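Side-chain contacts in trans-isoprenyl diphosphate synthase (Caulobacter crescentus, PDB 3OYR), which probably extends farnesyl diphosphate with five isopentenyl diphosphate units to give all-trans-octaprenyl diphosphate, precursor of the side chains of ubiquinone and menaquinone: residues B[156-159]-B[160-164]; B[166-169]-B[170-174]; B[187-190]-B[191-195]. One frame throughout, in Å; residues are numbered along the deposited sequence.

Contact 1 (B[156-159]-B[160-164]); sequences LARA and SRVIA
Arg158 and Arg161 both start with CG turned away from the backbone N (chi1 -179° for Arg158), but their chains then part: Arg158 runs straight from CG to NE, whereas Arg161 bends at chi2 and chi3 and doubles back along the helix. The bend carries NH2 of Arg161 to 3.5 Å from CG of Arg158, so one cationic group lies against the aliphatic stem of the other. The guanidinium planes stand nearly perpendicular, 88° apart, with NE of Arg158 4.2 Å from NH2 of Arg161. Val162 CG2 lies over one face of each group, offset toward the rim, and also comes within 3.5 Å of Arg158 O, the acceptor for Val162 N. The two like charges are probably eased by separate acids: Arg158 NH2 forms a salt bridge to Glu194, Arg161 NE one to Glu142 of the second subunit, and Arg161 NH1 another to Glu165.

On another side of the helix, Ser160 OG sits beside its own backbone N (chi1 -56°) and folds back one turn. OG donates to Leu156 O at 2.8 Å, while Ser160 N reaches the same Leu156 O at 2.9 Å. The donors approach from opposite faces of the carbonyl plane; two bonds grip Leu156 O, and the buried hydroxyl finds its acceptor within the helix. Farther on, Ile163 CG1 packs 3.3 Å from Ala159 O, alongside the bond from Ile163 N to that oxygen.

Serine returning its hydroxyl to the carbonyl four residues back is a familiar helical arrangement. Here it occurs on helix 150-173 of the mainly helical isoprenoid synthase fold, with the arginine pair at the subunit interface and Ile163 close to bound dimethylallyl diphosphate.

Contact 2 (B[166-169]-B[170-174]); sequences GEVL and QLMRS
The carbonyls of Gly166, Glu167, Val168 and Leu169 accept in turn from the backbone N of Gln170, Leu171, Met172 and Arg173, regular alpha-helical bonds of which the last is the most bent, 133° at the hydrogen. Among the side chains, Glu167 and Gln170 lie next to each other and point the same way. Glu167 bends at chi2, whereas Gln170 sets CG opposite its backbone N (chi1 180°) and stays extended beyond it, so the carboxylate and amide come abreast. OE1 of Glu167 is 3.3 Å from NE2 of Gln170, but the angle is too poor for a hydrogen bond, and the two planes are turned 67° apart. NE2 instead donates a hydrogen bond to a water at 3.0 Å, and that water donates to Glu167 O at 2.8 Å. The water thus links the amide end to its own helix, and the carbonyl that receives Leu171 N has a second donor. The other end of the amide, Gln170 OE1, is probably hydrogen-bonded to Lys191 NZ, so both ends of the group appear held and its rotation is probably fixed.

Toward the end of the helix the side chains touch through carbon atoms. Leu169 CD1 rests 4.0 Å from Arg173 CG, touching the stem of the arginine, whose guanidinium extends away from the leucine. Val168 CG1 lies 4.3 Å from Met172 CG, while CG also approaches Val168 O at 3.4 Å.

The Glu167 carboxylate lies close to that of Asp105, a calcium ligand on helix 87-109, two like charges side by side. Leu169 packs on Ile187 of helix 181-206, Ser174 bonds through its backbone to Ala257, and Val168 and Leu171 face Leu131 and Ala127 on helix 126-147 of the second subunit.

Contact 3 (B[187-190]-B[191-195]); sequences IIQA and KTAEL. With DMA (dimethylallyl diphosphate), chain G.
Lys191 packs over Ile187 where helix 181-206 enters a wider, pi-type turn at 191-193, on the wall of the substrate pocket of this isoprenoid synthase fold. From CB, 3.5 Å from Ile187 O, the lysine places CG between its backbone N and carbonyl carbon (chi1 86°), and CG stays 3.4 Å from the same Ile187 O. Beyond CG the chain is extended and runs past the isoleucines to the ligand. CD approaches C1 of dimethylallyl diphosphate at 3.6 Å and has Ile187 CG2 nearby; CE lies 4.3 Å from Ile188 CG2. At the tip, NZ makes a weak bond of 3.4 Å to the ligand's ester oxygen O1. Gln170 probably ties the ammonium to helix 150-173 while it faces the diphosphate end.

In the turn, Ile188 O accepts from Thr192 N, four residues on and 37° out of the carbonyl plane, and from Ala193 N, five residues on and in that plane at 3.1 Å, the pi-type bond. Thr192 OG1 is hydrogen-bonded to Gln229, and Thr192 touches a second dimethylallyl diphosphate; Glu194 OE2 forms a salt bridge to Arg218. After the shift in register a water bridges the backbone, donating to Ala190 O at 3.0 Å and accepting from Leu195 N at 2.7 Å.

Overall arrangement
Helix 150-173 carries contact 1 and then contact 2, separated by Glu165 alone; after residue 174 the chain turns and comes back as helix 181-206, which holds contact 3. Each contact closes only one or two helical turns, and the three follow in series, none nested in or crossing another. Contact 3 packs against both of the others: Ala190 CB meets Val162 O of contact 1 and Gly166 CA of contact 2, while Ile187 CD1 meets Ser174 OG. Contacts 1 and 2 also face the second subunit, whereas contact 3 looks inward, so together they join the dimer interface to the ligand pocket.

Contact 1 (B[156-159]-B[160-164])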
# COMPACT_ATOMS: atom_id res chain seq x y z
N LEU B 156 -4.49 5.60 11.46
CA LEU B 156 -4.46 5.43 9.99
C LEU B 156 -3.84 4.13 9.50
O LEU B 156 -4.19 3.64 8.40
CB LEU B 156 -3.81 6.65 9.30
CG LEU B 156 -4.85 7.79 9.36
CD1 LEU B 156 -4.21 9.15 9.43
CD2 LEU B 156 -5.78 7.70 8.17
N ALA B 157 -2.88 3.60 10.25
CA ALA B 157 -2.34 2.25 9.98
C ALA B 157 -3.46 1.20 10.06
O ALA B 157 -3.64 0.37 9.14
CB ALA B 157 -1.22 1.90 10.95
N ARG B 158 -4.24 1.29 11.13
CA ARG B 158 -5.38 0.43 11.36
C ARG B 158 -6.38 0.60 10.22
O ARG B 158 -6.79 -0.39 9.60
CB ARG B 158 -6.03 0.71 12.73
CG ARG B 158 -7.22 -0.24 12.97
CD ARG B 158 -8.09 0.05 14.19
NE ARG B 158 -9.38 -0.65 14.03
CZ ARG B 158 -10.47 -0.12 13.46
NH1 ARG B 158 -11.57 -0.85 13.35
NH2 ARG B 158 -10.47 1.13 12.99
N ALA B 159 -6.71 1.85 9.89
CA ALA B 159 -7.67 2.11 8.79
C ALA B 159 -7.20 1.48 7.49
O ALA B 159 -8.00 0.87 6.79
CB ALA B 159 -7.90 3.59 8.60
N SER B 160 -5.91 1.59 7.20
CA SER B 160 -5.38 1.05 5.95
C SER B 160 -5.45 -0.47 5.89
O SER B 160 -5.68 -1.04 4.80
CB SER B 160 -3.95 1.49 5.71
OG SER B 160 -3.85 2.90 5.71
N ARG B 161 -5.28 -1.12 7.04
CA ARG B 161 -5.37 -2.57 7.12
C ARG B 161 -6.80 -3.01 6.89
O ARG B 161 -7.05 -3.97 6.15
CB ARG B 161 -4.84 -3.03 8.48
CG ARG B 161 -4.82 -4.55 8.70
CD ARG B 161 -5.97 -4.97 9.61
NE ARG B 161 -5.90 -4.29 10.91
CZ ARG B 161 -6.86 -4.32 11.82
NH1 ARG B 161 -7.99 -4.97 11.58
NH2 ARG B 161 -6.70 -3.68 12.97
N VAL B 162 -7.73 -2.27 7.48
CA VAL B 162 -9.15 -2.56 7.45
C VAL B 162 -9.72 -2.37 6.03
O VAL B 162 -10.53 -3.18 5.57
CB VAL B 162 -9.87 -1.73 8.53
CG1 VAL B 162 -11.35 -1.69 8.30
CG2 VAL B 162 -9.61 -2.36 9.88
N ILE B 163 -9.24 -1.35 5.33
CA ILE B 163 -9.55 -1.20 3.91
C ILE B 163 -9.17 -2.44 3.11
O ILE B 163 -9.99 -2.95 2.35
CB ILE B 163 -8.87 0.05 3.30
CG1 ILE B 163 -9.49 1.31 3.90
CG2 ILE B 163 -9.02 0.08 1.79
CD1 ILE B 163 -8.60 2.53 3.83
N ALA B 164 -7.95 -2.94 3.28
CA ALA B 164 -7.51 -4.13 2.54
C ALA B 164 -8.39 -5.35 2.85
O ALA B 164 -8.75 -6.10 1.93
CB ALA B 164 -6.07 -4.42 2.83

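Contact 2 (B[166-169]-B[170-174])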
# COMPACT_ATOMS: atom_id res chain seq x y z
N GLY B 166 -11.53 -5.33 3.91
CA GLY B 166 -12.81 -5.08 3.27
C GLY B 166 -12.77 -5.38 1.79
O GLY B 166 -13.72 -5.91 1.26
N GLU B 167 -11.67 -5.04 1.14
CA GLU B 167 -11.54 -5.29 -0.30
C GLU B 167 -11.39 -6.78 -0.61
O GLU B 167 -11.92 -7.27 -1.61
CB GLU B 167 -10.33 -4.53 -0.84
CG GLU B 167 -10.51 -2.99 -0.91
CD GLU B 167 -11.13 -2.55 -2.22
OE1 GLU B 167 -12.33 -2.82 -2.45
OE2 GLU B 167 -10.40 -1.92 -3.02
N VAL B 168 -10.64 -7.48 0.23
CA VAL B 168 -10.54 -8.93 0.12
C VAL B 168 -11.90 -9.58 0.37
O VAL B 168 -12.31 -10.46 -0.40
CB VAL B 168 -9.42 -9.50 1.03
CG1 VAL B 168 -9.42 -11.00 1.02
CG2 VAL B 168 -8.09 -9.03 0.56
N LEU B 169 -12.62 -9.12 1.40
CA LEU B 169 -13.93 -9.65 1.76
C LEU B 169 -14.90 -9.47 0.61
O LEU B 169 -15.66 -10.39 0.30
CB LEU B 169 -14.52 -8.97 3.01
CG LEU B 169 -15.83 -9.53 3.60
CD1 LEU B 169 -15.83 -11.08 3.73
CD2 LEU B 169 -16.11 -8.87 4.98
N GLN B 170 -14.85 -8.30 -0.02
CA GLN B 170 -15.62 -8.04 -1.22
C GLN B 170 -15.21 -8.96 -2.38
O GLN B 170 -16.07 -9.55 -3.03
CB GLN B 170 -15.45 -6.58 -1.61
CG GLN B 170 -16.22 -6.22 -2.85
CD GLN B 170 -16.02 -4.79 -3.22
OE1 GLN B 170 -16.87 -3.96 -2.94
NE2 GLN B 170 -14.87 -4.48 -3.83
N LEU B 171 -13.91 -9.10 -2.62
CA LEU B 171 -13.40 -10.01 -3.66
C LEU B 171 -13.93 -11.44 -3.48
O LEU B 171 -14.36 -12.07 -4.45
CB LEU B 171 -11.87 -10.00 -3.72
CG LEU B 171 -11.19 -10.77 -4.87
CD1 LEU B 171 -11.54 -10.20 -6.24
CD2 LEU B 171 -9.67 -10.80 -4.68
N MET B 172 -13.90 -11.93 -2.24
CA MET B 172 -14.37 -13.28 -1.91
C MET B 172 -15.89 -13.45 -1.88
O MET B 172 -16.40 -14.50 -2.25
CB MET B 172 -13.78 -13.75 -0.56
CG MET B 172 -12.25 -13.87 -0.49
SD MET B 172 -11.40 -14.62 -1.92
CE MET B 172 -12.08 -16.28 -1.92
N ARG B 173 -16.61 -12.43 -1.44
CA ARG B 173 -18.01 -12.64 -1.10
C ARG B 173 -19.02 -11.83 -1.88
O ARG B 173 -20.20 -12.18 -1.90
CB ARG B 173 -18.24 -12.48 0.41
CG ARG B 173 -17.70 -13.64 1.22
CD ARG B 173 -18.53 -13.86 2.45
NE ARG B 173 -18.90 -15.27 2.60
CZ ARG B 173 -19.66 -15.76 3.57
NH1 ARG B 173 -20.16 -14.95 4.51
NH2 ARG B 173 -19.93 -17.06 3.61
N SER B 174 -18.58 -10.77 -2.55
CA SER B 174 -19.53 -9.90 -3.26
C SER B 174 -19.92 -10.44 -4.63
O SER B 174 -20.77 -9.86 -5.29
CB SER B 174 -19.03 -8.46 -3.39
OG SER B 174 -19.28 -7.72 -2.21
O HOH W 1 -12.34 -6.15 -4.09

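Contact 3 (B[187-190]-B[191-195])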
# COMPACT_ATOMS: atom_id res chain seq x y z
N ILE B 187 -18.64 -5.13 4.64
CA ILE B 187 -17.75 -4.74 3.56
C ILE B 187 -17.65 -3.23 3.39
O ILE B 187 -16.53 -2.69 3.36
CB ILE B 187 -18.23 -5.37 2.23
CG1 ILE B 187 -18.00 -6.89 2.26
CG2 ILE B 187 -17.64 -4.64 1.00
CD1 ILE B 187 -18.67 -7.65 1.08
N ILE B 188 -18.79 -2.54 3.27
CA ILE B 188 -18.73 -1.09 3.06
C ILE B 188 -18.20 -0.37 4.30
O ILE B 188 -17.53 0.65 4.17
CB ILE B 188 -20.05 -0.47 2.51
CG1 ILE B 188 -21.23 -0.61 3.50
CG2 ILE B 188 -20.39 -1.13 1.17
CD1 ILE B 188 -22.41 0.37 3.23
N GLN B 189 -18.43 -0.92 5.48
CA GLN B 189 -17.87 -0.26 6.67
C GLN B 189 -16.33 -0.28 6.63
O GLN B 189 -15.66 0.72 6.93
CB GLN B 189 -18.42 -0.84 7.97
CG GLN B 189 -17.89 -0.08 9.20
CD GLN B 189 -18.48 -0.55 10.51
OE1 GLN B 189 -19.70 -0.58 10.68
NE2 GLN B 189 -17.61 -0.86 11.46
N ALA B 190 -15.78 -1.42 6.22
CA ALA B 190 -14.35 -1.65 6.20
C ALA B 190 -13.68 -0.92 5.04
O ALA B 190 -12.72 -0.20 5.24
CB ALA B 190 -14.04 -3.15 6.16
N LYS B 191 -14.21 -1.10 3.84
CA LYS B 191 -13.54 -0.62 2.66
C LYS B 191 -13.72 0.88 2.44
O LYS B 191 -12.90 1.49 1.77
CB LYS B 191 -13.98 -1.40 1.42
CG LYS B 191 -15.24 -0.84 0.78
CD LYS B 191 -15.43 -1.41 -0.61
CE LYS B 191 -16.79 -1.00 -1.15
NZ LYS B 191 -16.98 -1.50 -2.55
N THR B 192 -14.79 1.47 3.00
CA THR B 192 -15.08 2.88 2.75
C THR B 192 -15.27 3.71 4.00
O THR B 192 -14.67 4.78 4.12
CB THR B 192 -16.29 3.05 1.81
OG1 THR B 192 -16.01 2.40 0.56
CG2 THR B 192 -16.58 4.54 1.57
N ALA B 193 -16.09 3.24 4.93
CA ALA B 193 -16.45 4.08 6.07
C ALA B 193 -15.29 4.30 7.06
O ALA B 193 -15.19 5.35 7.68
CB ALA B 193 -17.69 3.54 6.77
N GLU B 194 -14.40 3.31 7.16
CA GLU B 194 -13.28 3.37 8.10
C GLU B 194 -12.27 4.50 7.83
O GLU B 194 -11.78 5.13 8.78
CB GLU B 194 -12.54 2.04 8.12
CG GLU B 194 -11.94 1.74 9.47
CD GLU B 194 -13.01 1.31 10.46
OE1 GLU B 194 -13.79 0.36 10.18
OE2 GLU B 194 -13.08 1.94 11.51
N LEU B 195 -11.96 4.77 6.57
CA LEU B 195 -11.07 5.88 6.18
C LEU B 195 -11.68 7.27 6.55
O LEU B 195 -10.98 8.18 7.07
CB LEU B 195 -10.70 5.80 4.69
CG LEU B 195 -9.56 6.72 4.27
CD1 LEU B 195 -8.36 6.62 5.24
CD2 LEU B 195 -9.14 6.40 2.87
C1 DMA G . -14.40 0.97 -3.04
O1 DMA G . -15.63 1.43 -3.58
C2 DMA G . -13.20 1.69 -3.58
C3 DMA G . -12.18 2.07 -2.81
C4 DMA G . -12.11 1.82 -1.34
C5 DMA G . -11.04 2.77 -3.48
PA DMA G . -16.08 1.34 -5.15
O1A DMA G . -17.57 1.39 -5.09
O2A DMA G . -15.37 0.24 -5.89
O3A DMA G . -15.52 2.78 -5.62
PB DMA G . -15.51 3.36 -7.14
O1B DMA G . -15.03 4.75 -6.82
O2B DMA G . -16.93 3.24 -7.63
O3B DMA G . -14.57 2.49 -7.94
O HOH W 2 -12.42 2.79 4.86